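Local coordinates for alpha-1,2-mannosyltransferase (Ktr4), putative (Neosartorya fumigata, PDB 7BOO), which belongs to the glycolipid 2-alpha-mannosyltransferase family of fungal glycosyltransferases and has a fold of the GT-A class, at residues W50-N55 with N95-Y100; L74-E79 with F104-P109; Y189-E194 with S281-G286; S247-N252 with L324-D329. All coordinates share one frame; numbering follows the deposited sequence. Where two conformers were deposited one is given.

Interaction 1. Residues W50-N55 with N95-Y100. With NA (sodium ion), chain G.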
# COMPACT_ATOMS: atom_id res chain seq x y z
N TRP A 50 17.00 -12.68 -9.37
CA TRP A 50 16.53 -14.02 -9.72
C TRP A 50 15.67 -13.97 -10.98
O TRP A 50 14.61 -13.33 -11.00
CB TRP A 50 15.77 -14.63 -8.54
CG TRP A 50 16.68 -14.88 -7.40
CD1 TRP A 50 16.93 -14.04 -6.35
CD2 TRP A 50 17.51 -16.02 -7.20
NE1 TRP A 50 17.85 -14.61 -5.49
CE2 TRP A 50 18.22 -15.82 -5.99
CE3 TRP A 50 17.71 -17.22 -7.92
CZ2 TRP A 50 19.14 -16.77 -5.49
CZ3 TRP A 50 18.61 -18.16 -7.42
CH2 TRP A 50 19.32 -17.93 -6.22
N ARG A 51 16.16 -14.63 -12.04
CA ARG A 51 15.51 -14.65 -13.35
C ARG A 51 14.69 -15.91 -13.57
O ARG A 51 15.07 -16.99 -13.13
CB ARG A 51 16.57 -14.63 -14.46
CG ARG A 51 17.62 -13.54 -14.37
CD ARG A 51 16.99 -12.19 -14.60
NE ARG A 51 17.98 -11.12 -14.70
CZ ARG A 51 17.68 -9.84 -14.88
NH1 ARG A 51 16.40 -9.46 -14.96
NH2 ARG A 51 18.64 -8.93 -14.96
N ALA A 52 13.60 -15.78 -14.32
CA ALA A 52 12.78 -16.92 -14.69
C ALA A 52 13.47 -17.88 -15.68
O ALA A 52 13.26 -19.08 -15.57
CB ALA A 52 11.45 -16.47 -15.28
N ASP A 53 14.28 -17.36 -16.61
CA ASP A 53 14.93 -18.19 -17.64
C ASP A 53 16.06 -19.06 -17.10
O ASP A 53 16.51 -19.98 -17.76
CB ASP A 53 15.48 -17.31 -18.77
CG ASP A 53 14.38 -16.74 -19.65
OD1 ASP A 53 13.26 -17.27 -19.62
OD2 ASP A 53 14.66 -15.75 -20.36
N ASP A 54 16.52 -18.73 -15.89
CA ASP A 54 17.67 -19.32 -15.20
C ASP A 54 17.26 -20.28 -14.08
O ASP A 54 18.14 -20.84 -13.43
CB ASP A 54 18.45 -18.17 -14.50
CG ASP A 54 19.67 -17.75 -15.23
OD1 ASP A 54 19.65 -17.67 -16.47
OD2 ASP A 54 20.68 -17.47 -14.54
N ASN A 55 15.97 -20.37 -13.79
CA ASN A 55 15.49 -21.04 -12.58
C ASN A 55 14.25 -21.86 -12.83
O ASN A 55 13.55 -21.67 -13.82
CB ASN A 55 15.21 -20.01 -11.48
CG ASN A 55 16.47 -19.47 -10.86
OD1 ASN A 55 17.06 -20.12 -10.00
ND2 ASN A 55 16.91 -18.29 -11.29
N ASN A 95 3.76 -12.30 -13.30
CA ASN A 95 3.51 -13.59 -12.65
C ASN A 95 3.42 -14.82 -13.59
O ASN A 95 3.57 -15.94 -13.11
CB ASN A 95 2.29 -13.55 -11.73
CG ASN A 95 2.36 -14.62 -10.64
OD1 ASN A 95 3.41 -14.85 -10.04
ND2 ASN A 95 1.24 -15.29 -10.39
N SER A 96 3.21 -14.62 -14.89
CA SER A 96 3.24 -15.77 -15.80
C SER A 96 4.64 -16.42 -15.85
O SER A 96 4.76 -17.60 -16.16
CB SER A 96 2.77 -15.38 -17.21
OG SER A 96 3.66 -14.46 -17.79
N LYS A 97 5.67 -15.65 -15.51
CA LYS A 97 7.05 -16.18 -15.45
C LYS A 97 7.41 -16.80 -14.10
O LYS A 97 8.19 -17.74 -14.05
CB LYS A 97 8.06 -15.07 -15.77
CG LYS A 97 7.92 -14.49 -17.16
CD LYS A 97 8.68 -13.17 -17.31
CE LYS A 97 8.01 -12.05 -16.49
NZ LYS A 97 8.13 -10.73 -17.16
N PHE A 98 6.86 -16.27 -13.02
CA PHE A 98 7.27 -16.64 -11.67
C PHE A 98 6.26 -17.51 -10.93
O PHE A 98 6.65 -18.28 -10.06
CB PHE A 98 7.62 -15.37 -10.89
CG PHE A 98 8.81 -14.65 -11.44
CD1 PHE A 98 10.08 -15.16 -11.27
CD2 PHE A 98 8.66 -13.47 -12.17
CE1 PHE A 98 11.19 -14.52 -11.79
CE2 PHE A 98 9.76 -12.83 -12.70
CZ PHE A 98 11.03 -13.35 -12.51
N ASN A 99 4.97 -17.36 -11.26
CA ASN A 99 3.91 -18.26 -10.80
C ASN A 99 3.75 -18.35 -9.29
O ASN A 99 3.56 -19.43 -8.72
CB ASN A 99 4.10 -19.66 -11.41
CG ASN A 99 4.05 -19.62 -12.91
OD1 ASN A 99 3.00 -19.36 -13.49
ND2 ASN A 99 5.18 -19.85 -13.54
N TYR A 100 3.78 -17.19 -8.64
CA TYR A 100 3.45 -17.11 -7.22
C TYR A 100 1.94 -17.26 -7.06
O TYR A 100 1.17 -16.87 -7.94
CB TYR A 100 3.98 -15.79 -6.60
CG TYR A 100 5.44 -15.84 -6.23
CD1 TYR A 100 5.83 -16.28 -4.97
CD2 TYR A 100 6.44 -15.46 -7.12
CE1 TYR A 100 7.16 -16.34 -4.60
CE2 TYR A 100 7.78 -15.53 -6.76
CZ TYR A 100 8.13 -15.96 -5.50
OH TYR A 100 9.45 -16.00 -5.11
NA NA G . 12.65 -21.36 -15.83
O HOH W 1 10.50 -21.75 -15.03
O HOH W 2 12.15 -21.05 -18.07

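Interaction 2. Residues L74-E79 with F104-P109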
# COMPACT_ATOMS: atom_id res chain seq x y z
N LEU A 74 -7.98 -8.12 -1.15
CA LEU A 74 -9.26 -8.02 -0.45
C LEU A 74 -10.26 -7.58 -1.50
O LEU A 74 -10.17 -6.47 -2.03
CB LEU A 74 -9.21 -7.00 0.68
CG LEU A 74 -10.49 -6.86 1.52
CD1 LEU A 74 -10.76 -8.11 2.34
CD2 LEU A 74 -10.40 -5.64 2.41
N VAL A 75 -11.20 -8.46 -1.84
CA VAL A 75 -12.03 -8.25 -3.02
C VAL A 75 -13.39 -8.93 -2.86
O VAL A 75 -13.49 -10.03 -2.31
CB VAL A 75 -11.28 -8.74 -4.29
CG1 VAL A 75 -10.86 -10.20 -4.17
CG2 VAL A 75 -12.11 -8.50 -5.54
N ARG A 76 -14.42 -8.24 -3.35
CA ARG A 76 -15.80 -8.73 -3.33
C ARG A 76 -16.13 -9.44 -4.64
O ARG A 76 -15.51 -9.18 -5.67
CB ARG A 76 -16.76 -7.55 -3.11
CG ARG A 76 -16.52 -6.79 -1.81
CD ARG A 76 -17.60 -5.73 -1.55
NE ARG A 76 -17.70 -4.75 -2.63
CZ ARG A 76 -16.85 -3.74 -2.85
NH1 ARG A 76 -15.79 -3.53 -2.06
NH2 ARG A 76 -17.06 -2.91 -3.87
N ASN A 77 -17.14 -10.32 -4.59
CA ASN A 77 -17.61 -11.05 -5.78
C ASN A 77 -18.02 -10.09 -6.90
O ASN A 77 -17.78 -10.35 -8.07
CB ASN A 77 -18.79 -11.97 -5.44
CG ASN A 77 -18.37 -13.16 -4.58
OD1 ASN A 77 -17.54 -13.97 -4.99
ND2 ASN A 77 -18.95 -13.26 -3.38
N GLU A 78 -18.60 -8.96 -6.52
CA GLU A 78 -19.10 -7.95 -7.46
C GLU A 78 -17.98 -7.18 -8.20
O GLU A 78 -18.26 -6.53 -9.22
CB GLU A 78 -20.00 -6.96 -6.73
CG GLU A 78 -21.29 -7.58 -6.16
CD GLU A 78 -21.12 -8.31 -4.82
OE1 GLU A 78 -20.00 -8.40 -4.26
OE2 GLU A 78 -22.15 -8.83 -4.31
N GLU A 79 -16.75 -7.25 -7.69
CA GLU A 79 -15.58 -6.65 -8.35
C GLU A 79 -14.83 -7.62 -9.28
O GLU A 79 -13.73 -7.30 -9.74
CB GLU A 79 -14.61 -6.12 -7.29
CG GLU A 79 -15.19 -5.06 -6.37
CD GLU A 79 -14.25 -4.72 -5.22
OE1 GLU A 79 -13.92 -5.61 -4.41
OE2 GLU A 79 -13.84 -3.54 -5.13
N PHE A 104 -7.13 -14.71 -2.22
CA PHE A 104 -8.22 -13.76 -2.21
C PHE A 104 -8.92 -13.77 -0.86
O PHE A 104 -9.14 -14.84 -0.28
CB PHE A 104 -9.19 -14.06 -3.35
CG PHE A 104 -8.54 -14.06 -4.71
CD1 PHE A 104 -8.14 -12.86 -5.29
CD2 PHE A 104 -8.31 -15.24 -5.39
CE1 PHE A 104 -7.53 -12.85 -6.53
CE2 PHE A 104 -7.70 -15.24 -6.64
CZ PHE A 104 -7.31 -14.04 -7.21
N PHE A 105 -9.26 -12.59 -0.37
CA PHE A 105 -9.90 -12.43 0.94
C PHE A 105 -11.19 -11.67 0.78
O PHE A 105 -11.29 -10.75 -0.04
CB PHE A 105 -9.00 -11.69 1.93
CG PHE A 105 -7.74 -12.41 2.27
CD1 PHE A 105 -6.61 -12.26 1.49
CD2 PHE A 105 -7.68 -13.25 3.37
CE1 PHE A 105 -5.43 -12.93 1.80
CE2 PHE A 105 -6.52 -13.92 3.69
CZ PHE A 105 -5.38 -13.76 2.91
N ASN A 106 -12.19 -12.05 1.57
CA ASN A 106 -13.48 -11.38 1.56
C ASN A 106 -14.20 -11.69 2.87
O ASN A 106 -13.95 -12.73 3.49
CB ASN A 106 -14.29 -11.86 0.35
CG ASN A 106 -15.55 -11.06 0.11
OD1 ASN A 106 -15.75 -9.98 0.66
ND2 ASN A 106 -16.42 -11.59 -0.75
N ASP A 107 -15.05 -10.78 3.31
CA ASP A 107 -15.85 -11.02 4.53
C ASP A 107 -16.98 -12.04 4.26
O ASP A 107 -17.36 -12.77 5.17
CB ASP A 107 -16.37 -9.71 5.15
CG ASP A 107 -17.27 -8.92 4.23
OD1 ASP A 107 -16.90 -8.68 3.06
OD2 ASP A 107 -18.35 -8.50 4.67
N LYS A 108 -17.48 -12.08 3.02
CA LYS A 108 -18.45 -13.07 2.54
C LYS A 108 -17.77 -14.21 1.75
O LYS A 108 -16.63 -14.06 1.31
CB LYS A 108 -19.48 -12.41 1.62
CG LYS A 108 -20.12 -11.13 2.14
CD LYS A 108 -20.83 -11.36 3.46
CE LYS A 108 -21.67 -10.16 3.86
NZ LYS A 108 -22.45 -10.45 5.09
N PRO A 109 -18.48 -15.35 1.54
CA PRO A 109 -17.94 -16.44 0.71
C PRO A 109 -17.82 -16.08 -0.76
O PRO A 109 -18.66 -15.37 -1.29
CB PRO A 109 -19.00 -17.55 0.86
CG PRO A 109 -19.71 -17.23 2.12
CD PRO A 109 -19.76 -15.74 2.17

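Interaction 3. Residues Y189-E194 with S281-G286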
# COMPACT_ATOMS: atom_id res chain seq x y z
N TYR A 189 6.25 -12.78 2.82
CA TYR A 189 6.07 -11.60 1.96
C TYR A 189 4.73 -11.62 1.28
O TYR A 189 4.19 -12.68 0.99
CB TYR A 189 7.19 -11.48 0.92
CG TYR A 189 8.55 -11.34 1.55
CD1 TYR A 189 9.04 -10.10 1.95
CD2 TYR A 189 9.34 -12.46 1.79
CE1 TYR A 189 10.28 -9.97 2.55
CE2 TYR A 189 10.57 -12.35 2.39
CZ TYR A 189 11.04 -11.11 2.77
OH TYR A 189 12.27 -11.02 3.38
N TYR A 190 4.19 -10.43 1.02
CA TYR A 190 2.95 -10.29 0.29
C TYR A 190 3.10 -9.17 -0.74
O TYR A 190 3.91 -8.26 -0.56
CB TYR A 190 1.78 -9.99 1.24
CG TYR A 190 1.82 -8.59 1.82
CD1 TYR A 190 2.68 -8.29 2.88
CD2 TYR A 190 1.02 -7.57 1.31
CE1 TYR A 190 2.74 -7.01 3.40
CE2 TYR A 190 1.07 -6.28 1.84
CZ TYR A 190 1.94 -6.01 2.88
OH TYR A 190 2.03 -4.74 3.43
N TRP A 191 2.31 -9.27 -1.80
CA TRP A 191 2.13 -8.22 -2.79
C TRP A 191 0.63 -7.98 -2.81
O TRP A 191 -0.13 -8.80 -3.33
CB TRP A 191 2.64 -8.66 -4.17
CG TRP A 191 2.56 -7.63 -5.27
CD1 TRP A 191 1.74 -6.53 -5.34
CD2 TRP A 191 3.32 -7.63 -6.48
NE1 TRP A 191 1.96 -5.85 -6.51
CE2 TRP A 191 2.93 -6.50 -7.23
CE3 TRP A 191 4.31 -8.48 -7.00
CZ2 TRP A 191 3.49 -6.18 -8.47
CZ3 TRP A 191 4.86 -8.17 -8.25
CH2 TRP A 191 4.45 -7.02 -8.96
N ARG A 192 0.20 -6.87 -2.22
CA ARG A 192 -1.19 -6.48 -2.19
C ARG A 192 -1.61 -5.92 -3.54
O ARG A 192 -0.96 -5.00 -4.07
CB ARG A 192 -1.43 -5.44 -1.09
CG ARG A 192 -2.80 -4.79 -1.11
CD ARG A 192 -2.98 -3.91 0.11
NE ARG A 192 -4.10 -2.99 -0.07
CZ ARG A 192 -4.42 -2.01 0.77
NH1 ARG A 192 -3.73 -1.80 1.89
NH2 ARG A 192 -5.44 -1.21 0.48
N VAL A 193 -2.72 -6.44 -4.06
CA VAL A 193 -3.25 -6.05 -5.36
C VAL A 193 -4.70 -5.64 -5.17
O VAL A 193 -5.47 -6.34 -4.49
CB VAL A 193 -3.19 -7.23 -6.36
CG1 VAL A 193 -3.70 -6.81 -7.73
CG2 VAL A 193 -1.76 -7.77 -6.46
N GLU A 194 -5.08 -4.49 -5.74
CA GLU A 194 -6.46 -4.01 -5.69
C GLU A 194 -7.17 -4.36 -6.98
O GLU A 194 -6.54 -4.38 -8.04
CB GLU A 194 -6.55 -2.49 -5.50
CG GLU A 194 -6.25 -1.97 -4.10
CD GLU A 194 -7.04 -2.61 -2.99
OE1 GLU A 194 -8.25 -2.80 -3.17
OE2 GLU A 194 -6.44 -2.90 -1.93
N SER A 281 -1.19 2.74 -0.46
CA SER A 281 -1.20 1.34 -0.05
C SER A 281 -2.02 0.36 -0.90
O SER A 281 -1.93 -0.85 -0.69
CB SER A 281 -1.68 1.25 1.40
OG SER A 281 -3.06 1.59 1.48
N ASN A 282 -2.84 0.84 -1.83
CA ASN A 282 -3.44 -0.06 -2.81
C ASN A 282 -2.40 -0.94 -3.52
O ASN A 282 -2.72 -2.07 -3.88
CB ASN A 282 -4.33 0.68 -3.82
CG ASN A 282 -3.67 1.88 -4.42
OD1 ASN A 282 -2.79 1.76 -5.27
ND2 ASN A 282 -4.11 3.04 -3.99
N PHE A 283 -1.18 -0.42 -3.71
CA PHE A 283 -0.00 -1.22 -4.08
C PHE A 283 0.90 -1.34 -2.86
O PHE A 283 1.27 -0.31 -2.28
CB PHE A 283 0.80 -0.54 -5.19
CG PHE A 283 2.13 -1.20 -5.48
CD1 PHE A 283 3.25 -0.95 -4.70
CD2 PHE A 283 2.26 -2.08 -6.55
CE1 PHE A 283 4.46 -1.58 -4.95
CE2 PHE A 283 3.47 -2.71 -6.81
CZ PHE A 283 4.56 -2.46 -6.01
N GLU A 284 1.27 -2.56 -2.48
CA GLU A 284 2.32 -2.81 -1.48
C GLU A 284 3.01 -4.12 -1.78
O GLU A 284 2.34 -5.08 -2.13
CB GLU A 284 1.76 -2.93 -0.06
CG GLU A 284 1.02 -1.73 0.45
CD GLU A 284 0.67 -1.83 1.93
OE1 GLU A 284 0.74 -0.77 2.62
OE2 GLU A 284 0.34 -2.95 2.41
N ILE A 285 4.33 -4.14 -1.63
CA ILE A 285 5.08 -5.39 -1.49
C ILE A 285 5.76 -5.29 -0.13
O ILE A 285 6.55 -4.38 0.09
CB ILE A 285 6.08 -5.58 -2.63
CG1 ILE A 285 5.33 -5.62 -3.98
CG2 ILE A 285 6.87 -6.87 -2.43
CD1 ILE A 285 6.21 -5.68 -5.21
N GLY A 286 5.44 -6.20 0.79
CA GLY A 286 5.86 -6.03 2.17
C GLY A 286 6.27 -7.29 2.89
O GLY A 286 5.88 -8.38 2.50
O HOH W 3 -2.16 -3.71 3.27
O HOH W 4 -2.85 -2.76 -6.53

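Interaction 4. Residues S247-N252 with L324-D329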
# COMPACT_ATOMS: atom_id res chain seq x y z
N SER A 247 11.52 3.38 23.50
CA SER A 247 12.52 2.53 22.85
C SER A 247 12.10 2.04 21.45
O SER A 247 12.91 1.45 20.76
CB SER A 247 12.85 1.33 23.74
OG SER A 247 11.80 0.38 23.73
N TYR A 248 10.85 2.25 21.05
CA TYR A 248 10.37 1.73 19.77
C TYR A 248 10.84 2.51 18.54
O TYR A 248 10.97 1.93 17.46
CB TYR A 248 8.84 1.63 19.78
CG TYR A 248 8.24 0.48 20.59
CD1 TYR A 248 9.03 -0.36 21.41
CD2 TYR A 248 6.88 0.25 20.56
CE1 TYR A 248 8.45 -1.39 22.14
CE2 TYR A 248 6.29 -0.77 21.29
CZ TYR A 248 7.08 -1.58 22.08
OH TYR A 248 6.49 -2.59 22.79
N LEU A 249 11.08 3.81 18.68
CA LEU A 249 11.48 4.67 17.55
C LEU A 249 12.80 4.17 16.95
O LEU A 249 13.77 3.98 17.69
CB LEU A 249 11.62 6.12 18.03
CG LEU A 249 11.51 7.37 17.14
CD1 LEU A 249 12.81 8.14 17.08
CD2 LEU A 249 10.92 7.12 15.75
N SER A 250 12.83 3.94 15.64
CA SER A 250 14.08 3.49 15.00
C SER A 250 15.06 4.64 14.81
O SER A 250 14.67 5.82 14.77
CB SER A 250 13.79 2.81 13.65
OG SER A 250 13.23 3.71 12.73
N SER A 251 16.33 4.30 14.65
CA SER A 251 17.35 5.30 14.39
C SER A 251 17.23 5.87 12.96
O SER A 251 17.24 7.09 12.77
CB SER A 251 18.74 4.76 14.74
OG SER A 251 19.26 3.92 13.74
N ASN A 252 17.07 5.01 11.96
CA ASN A 252 16.90 5.46 10.58
C ASN A 252 15.39 5.63 10.32
O ASN A 252 14.76 4.84 9.62
CB ASN A 252 17.56 4.47 9.60
CG ASN A 252 17.77 5.03 8.21
OD1 ASN A 252 18.21 4.31 7.31
ND2 ASN A 252 17.48 6.31 8.00
N LEU A 324 5.86 2.42 9.47
CA LEU A 324 7.15 2.25 8.79
C LEU A 324 8.10 3.38 9.13
O LEU A 324 9.28 3.15 9.46
CB LEU A 324 6.97 2.17 7.26
CG LEU A 324 6.25 0.93 6.77
CD1 LEU A 324 5.65 1.14 5.38
CD2 LEU A 324 7.19 -0.27 6.77
N GLY A 325 7.59 4.61 9.07
CA GLY A 325 8.42 5.79 9.31
C GLY A 325 8.94 5.93 10.74
O GLY A 325 9.93 6.59 10.95
N LEU A 326 8.29 5.30 11.70
CA LEU A 326 8.74 5.35 13.10
C LEU A 326 9.50 4.11 13.57
O LEU A 326 10.41 4.22 14.40
CB LEU A 326 7.54 5.56 14.02
CG LEU A 326 6.79 6.88 13.87
CD1 LEU A 326 5.58 6.86 14.78
CD2 LEU A 326 7.69 8.06 14.17
N PHE A 327 9.13 2.94 13.04
CA PHE A 327 9.60 1.64 13.55
C PHE A 327 10.46 0.82 12.59
O PHE A 327 11.16 -0.08 13.05
CB PHE A 327 8.40 0.82 14.02
CG PHE A 327 7.45 1.61 14.88
CD1 PHE A 327 7.92 2.33 15.97
CD2 PHE A 327 6.09 1.65 14.59
CE1 PHE A 327 7.05 3.08 16.76
CE2 PHE A 327 5.22 2.41 15.36
CZ PHE A 327 5.70 3.12 16.45
N ALA A 328 10.43 1.12 11.29
CA ALA A 328 11.29 0.42 10.34
C ALA A 328 12.60 1.17 10.13
O ALA A 328 12.74 2.33 10.50
CB ALA A 328 10.57 0.24 9.01
N ASP A 329 13.53 0.48 9.49
CA ASP A 329 14.74 1.08 8.97
C ASP A 329 14.40 1.65 7.59
O ASP A 329 14.07 0.89 6.67
CB ASP A 329 15.80 -0.02 8.86
CG ASP A 329 17.12 0.44 8.32
OD1 ASP A 329 17.29 1.60 7.87
OD2 ASP A 329 18.04 -0.41 8.34
O HOH W 5 12.04 -0.08 15.88

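Interaction 1. Residues W50-N55 with N95-Y100
A52 and F98 carry this contact, in which a type I beta turn (A52 to N55) sits against the C-terminal end of helix 80-98 at the protein surface. The methyl CB of A52 lies over one face of the F98 ring, 4.0 Å from its CE1 atom. F98 turns its CG back beside its own backbone N (chi1 -65°), which brings the outer ring atoms up to the incoming loop: CE1 is 3.7 Å from the carbonyl O of W50, approached obliquely. From the helix side, K97 meets A52 with its CB, 3.7 Å from A52 CB, and with its carbonyl O; its amine leads away to T93, V203 and D204. The indole of W50 likewise turns off toward D213. Van der Waals contact, of the A52 methyl and of backbone atoms with the F98 ring, therefore joins the segments, and only 152 Å² of surface is buried between them. Polar bonds shape each partner separately. N55 ND2 gives a nearly straight bond to a lone pair of R51 O, and N99, with positive phi (60°), leads the chain out of the helix. The turn also carries a sodium ion, coordinated by A52 O at 2.4 Å, N55 O at 2.2 Å and two waters.

Interaction 2. Residues L74-E79 with F104-P109
The carbonyl O of F105 accepts the straight backbone bond from V75 N (2.9 Å, N-H...O 169°), and L74 meets the same oxygen with its CA, 3.4 Å away in a CA-H...O contact. This is the far end of a parallel pairing: strand 69-74, helix 80-98 and strand 102-106 form a beta-alpha-beta crossover, and the two segments lie where both strands run out into loops. L74 and F105 bridge on one face of the sheet, where leucine CD1 rests 4.0 Å from phenylalanine CB while the F105 ring leads off to W173 and H181. On the other face V75 and F104 run side by side. Valine CG1, between its backbone N and carbonyl carbon, stands 4.0 Å from F104 CD1, and L83 and F114 cover this pair from helices 80-98 and 112-119. Just beyond strand 69-74, V75 O packs against the side chain of N106, 3.3 Å from its CB.

A second polar link spans the loops. N77 ND2 donates to P109 O at 3.0 Å (N-H...O 164°), with the oxygen within 2° of the amide plane, although the donor is tilted from the carbonyl plane. Because N77 OD1 accepts from T111 N, both ends of this amide are used, which fixes its rotation and ties the two loops together. The loop after V75 is braced on its own side as well: E79, at the N-cap position of helix 80-98, takes the backbone N-H of R76 on the anti lone pair of OE1, 2.9 Å away.

Interaction 3. Residues Y189-E194 with S281-G286
Two central strands of the mixed sheet in this GT-A protein, 189-192 and 284-287, pair antiparallel here (short axes 4.7 Å apart, 176° between directions). Y190 and G286 form a hydrogen-bonded pair, with Y190 N to G286 O at 3.0 Å and the reciprocal bond also present; W191 and I285 follow as a non-hydrogen-bonded pair, and R192 N then donates to E284 O.

On the face carrying W191 and I285, the isoleucine lies alongside the indole and sets CG1 over its five-membered ring, 3.8 Å from the centroid and 15° off the normal, a CH-pi contact. F283 meets the same indole obliquely, its CE2 3.5 Å from W191 NE1.

The face with Y190, R192 and E284 carries the polar groups. With chi1 at 72°, the Y190 ring swings over G286, whose lack of a side chain lets ring atom CE1 come within 3.5 Å of the glycine CA. This directs the phenol to E284: OH donates to OE2 at 2.7 Å, from above the carboxylate plane. A water bridges E284 OE2 to R192 NH1. The extended R192 chain lays one guanidinium face against S281 O, while NE and NH2 both grip E194 OE2 side-on (NE to OE2 3.0 Å); NH1 also pairs with D316.

Y218 and H320 hold the remaining oxygen, OE1, of E284. With phenol and water at OE2, both carboxylate oxygens have partners, so this network should fix the position and rotation of the buried E284 carboxylate near the centre of the chain.

Interaction 4. Residues S247-N252 with L324-D329
The loop 247-252 passes the C-terminal end of helix 316-327, the touching parts running 52° apart, and the helix end supplies carbonyls to it. S250 N donates to L326 O at 2.7 Å, nearly straight (N-H...O 169°), and L249 CA adds a CA-H...O contact to that oxygen. A328, the first residue to leave helical geometry, offers its carbonyl to the S250 hydroxyl: OG to A328 O is 2.7 Å, with the hydroxyl above the carbonyl plane. A chi1 of 64° places OG between the serine's own N and carbonyl carbon, on the side facing A328. One serine thus binds two carbonyls, one in the last turn of the helix and one just past its end.

Apolar groups fill in beside it. L249 CD2 meets L326 CD2 at 3.7 Å, the two leucines crossing obliquely, and Y248 CB touches F327 CE1 at 3.8 Å. The edge of the F327 ring, near its plane, faces Y248 O, while L326 CB lies over the ring's centre. The tyrosine hydroxyl leads off to E294 on helix 294-306. At the far end N252 OD1 and D329 OD1, both acceptors, stand near A331 N, which bonds to D329 and weakly to N252. A water donates to Y248 O at 2.8 Å and to F327 O at 3.0 Å.

How the interactions relate
Interactions 2 and 3 share the mixed sheet: strand 69-74 pairs with 102-106 on one side and 189-192 on the other, and the centres of the two contacts lie about 16 Å apart. They touch by packing between L74 and E194. Interaction 1 sits at the opposite end of helix 80-98 from the loop of interaction 2, about 28 Å between centres, so the two contacts mark the two ends of the crossover helix. Along the chain, interactions 1 and 2 interleave and close before interaction 3 opens; interactions 3 and 4 then interleave. Interaction 4 lies about 34 Å from interaction 2, centre to centre, across the chain's centre, among helices. Interaction 3, about 5 Å from that centre, joins strand 189-192 to strand 284-287.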